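Local atomic coordinates of NTF2-like Protein (Anabaena variabilis ATCC 29413, PDB entry 3DMC), a protein that is of unknown function but adopts the NTF2-like fold of the SnoaL-like family, and probably uses its curved sheet to line a pocket and to pair subunits. Residues Thr89-Phe94 with Arg108-Phe113. Numbering follows the deposited sequence.
Sequences TVVFEF and RVAVSF
V90 with F113, F92 with V111 and F94 with V109 are the hydrogen-bonded pairs of an antiparallel ladder, each joined by two backbone N-H...O bonds. The straightest run from F92 N to V111 O and from F94 N to V109 O, both 2.9 Å with 176° at the hydrogen. Between them lie the non-hydrogen-bonded pairs V91-S112 and E93-A110, whose CA atoms approach to 4.2 and 4.4 Å. There CA-H groups touch carbonyls already in use, as A110 CA does at F92 O (3.3 Å).

The two strands form a long beta hairpin in the curved sheet of the NTF2-like fold, and its two faces have different jobs. Helix 9-27 packs on V90, F92, F94 and V111 of the face that also carries V109 and F113, which accordingly bears only branched and aromatic side chains. F94 has CG placed between its backbone N and carbonyl carbon (chi1 68°), which swings the ring across to the neighbouring strand. One face of it receives V109 CB in a CH-pi contact, 3.8 Å from the centroid, while V111 CG1 meets its edge. Shortening F94 to an alanine would probably leave V109 without its aromatic cover and open a gap beside V111 and F18. F92 and F113 meet obliquely, planes at 52°, with F92 CE1 3.9 Å from F113 CD2; F92 also stacks on F18.

On the other face, small A110 and S112 leave room for the second subunit. S112 OG lies 3.3 Å from T89 CG2, yet its hydrogen-bond partners are R124 of its own chain and E93 of the second subunit. E93 reaches across in turn, its carboxylate bound by R124, Y126 and S112 of that subunit.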
loop_
_atom_site.group_PDB
_atom_site.type_symbol
_atom_site.label_atom_id
_atom_site.label_comp_id
_atom_site.label_asym_id
_atom_site.label_seq_id
_atom_site.Cartn_x
_atom_site.Cartn_y
_atom_site.Cartn_z
ATOM N N THR A 89 11.966 3.904 4.377
ATOM C CA THR A 89 10.913 3.041 3.858
ATOM C C THR A 89 10.732 3.325 2.378
ATOM O O THR A 89 10.786 4.481 1.940
ATOM C CB THR A 89 9.565 3.310 4.582
ATOM O OG1 THR A 89 9.696 3.105 5.993
ATOM C CG2 THR A 89 8.455 2.408 4.085
ATOM N N VAL A 90 10.499 2.250 1.634
ATOM C CA VAL A 90 10.148 2.357 0.205
ATOM C C VAL A 90 8.926 1.513 -0.061
ATOM O O VAL A 90 8.807 0.366 0.431
ATOM C CB VAL A 90 11.281 1.883 -0.720
ATOM C CG1 VAL A 90 10.920 2.222 -2.130
ATOM C CG2 VAL A 90 12.631 2.558 -0.318
ATOM N N VAL A 91 8.000 2.085 -0.818
ATOM C CA VAL A 91 6.783 1.349 -1.208
ATOM C C VAL A 91 6.750 1.267 -2.714
ATOM O O VAL A 91 7.013 2.248 -3.422
ATOM C CB VAL A 91 5.462 2.052 -0.753
ATOM C CG1 VAL A 91 4.196 1.262 -1.183
ATOM C CG2 VAL A 91 5.420 2.296 0.758
ATOM N N PHE A 92 6.463 0.055 -3.152
ATOM C CA PHE A 92 6.315 -0.326 -4.548
ATOM C C PHE A 92 4.850 -0.665 -4.785
ATOM O O PHE A 92 4.336 -1.600 -4.209
ATOM C CB PHE A 92 7.189 -1.558 -4.824
ATOM C CG PHE A 92 8.652 -1.306 -4.656
ATOM C CD1 PHE A 92 9.262 -1.455 -3.379
ATOM C CD2 PHE A 92 9.443 -0.938 -5.736
ATOM C CE1 PHE A 92 10.598 -1.215 -3.220
ATOM C CE2 PHE A 92 10.794 -0.707 -5.563
ATOM C CZ PHE A 92 11.363 -0.836 -4.313
ATOM N N GLU A 93 4.213 0.100 -5.665
ATOM C CA GLU A 93 2.854 -0.155 -6.082
ATOM C C GLU A 93 2.953 -0.753 -7.477
ATOM O O GLU A 93 3.434 -0.098 -8.435
ATOM C CB GLU A 93 2.010 1.116 -6.128
ATOM C CG GLU A 93 1.734 1.769 -4.792
ATOM C CD GLU A 93 0.945 3.052 -4.951
ATOM O OE1 GLU A 93 -0.172 2.971 -5.546
ATOM O OE2 GLU A 93 1.443 4.109 -4.488
ATOM N N PHE A 94 2.471 -1.982 -7.573
ATOM C CA PHE A 94 2.616 -2.775 -8.804
ATOM C C PHE A 94 1.378 -3.607 -9.188
ATOM O O PHE A 94 0.418 -3.757 -8.419
ATOM C CB PHE A 94 3.905 -3.619 -8.787
ATOM C CG PHE A 94 3.910 -4.727 -7.764
ATOM C CD1 PHE A 94 4.392 -4.528 -6.475
ATOM C CD2 PHE A 94 3.436 -5.988 -8.097
ATOM C CE1 PHE A 94 4.390 -5.558 -5.559
ATOM C CE2 PHE A 94 3.428 -7.005 -7.181
ATOM C CZ PHE A 94 3.905 -6.798 -5.904
ATOM N N ARG A 108 -3.435 -6.107 -7.916
ATOM C CA ARG A 108 -2.738 -4.892 -7.597
ATOM C C ARG A 108 -2.214 -5.096 -6.185
ATOM O O ARG A 108 -2.893 -5.672 -5.329
ATOM C CB ARG A 108 -3.630 -3.642 -7.679
ATOM C CG ARG A 108 -3.998 -3.215 -9.097
ATOM C CD ARG A 108 -4.693 -1.902 -9.167
ATOM N NE ARG A 108 -4.631 -1.390 -10.541
ATOM C CZ ARG A 108 -4.447 -0.114 -10.855
ATOM N NH1 ARG A 108 -4.291 0.804 -9.906
ATOM N NH2 ARG A 108 -4.428 0.246 -12.124
ATOM N N VAL A 109 -0.960 -4.704 -6.003
ATOM C CA VAL A 109 -0.256 -4.928 -4.747
ATOM C C VAL A 109 0.581 -3.728 -4.391
ATOM O O VAL A 109 1.133 -3.053 -5.235
ATOM C CB VAL A 109 0.659 -6.173 -4.822
ATOM C CG1 VAL A 109 1.189 -6.554 -3.414
ATOM C CG2 VAL A 109 -0.069 -7.358 -5.482
ATOM N N ALA A 110 0.680 -3.489 -3.093
ATOM C CA ALA A 110 1.684 -2.597 -2.579
ATOM C C ALA A 110 2.525 -3.372 -1.580
ATOM O O ALA A 110 2.020 -3.980 -0.667
ATOM C CB ALA A 110 1.066 -1.377 -1.918
ATOM N N VAL A 111 3.822 -3.386 -1.814
ATOM C CA VAL A 111 4.750 -3.898 -0.814
ATOM C C VAL A 111 5.674 -2.783 -0.362
ATOM O O VAL A 111 6.230 -2.020 -1.157
ATOM C CB VAL A 111 5.566 -5.129 -1.272
ATOM C CG1 VAL A 111 4.621 -6.269 -1.734
ATOM C CG2 VAL A 111 6.607 -4.758 -2.337
ATOM N N SER A 112 5.820 -2.741 0.950
ATOM C CA SER A 112 6.563 -1.728 1.658
ATOM C C SER A 112 7.759 -2.395 2.344
ATOM O O SER A 112 7.595 -3.409 3.004
ATOM C CB SER A 112 5.636 -1.072 2.695
ATOM O OG SER A 112 6.281 -0.030 3.387
ATOM N N PHE A 113 8.948 -1.866 2.086
ATOM C CA PHE A 113 10.172 -2.342 2.773
ATOM C C PHE A 113 10.710 -1.248 3.705
ATOM O O PHE A 113 10.710 -0.054 3.346
ATOM C CB PHE A 113 11.338 -2.613 1.765
ATOM C CG PHE A 113 11.052 -3.627 0.679
ATOM C CD1 PHE A 113 10.121 -4.610 0.826
ATOM C CD2 PHE A 113 11.838 -3.643 -0.481
ATOM C CE1 PHE A 113 9.888 -5.552 -0.172
ATOM C CE2 PHE A 113 11.617 -4.574 -1.459
ATOM C CZ PHE A 113 10.646 -5.552 -1.301
#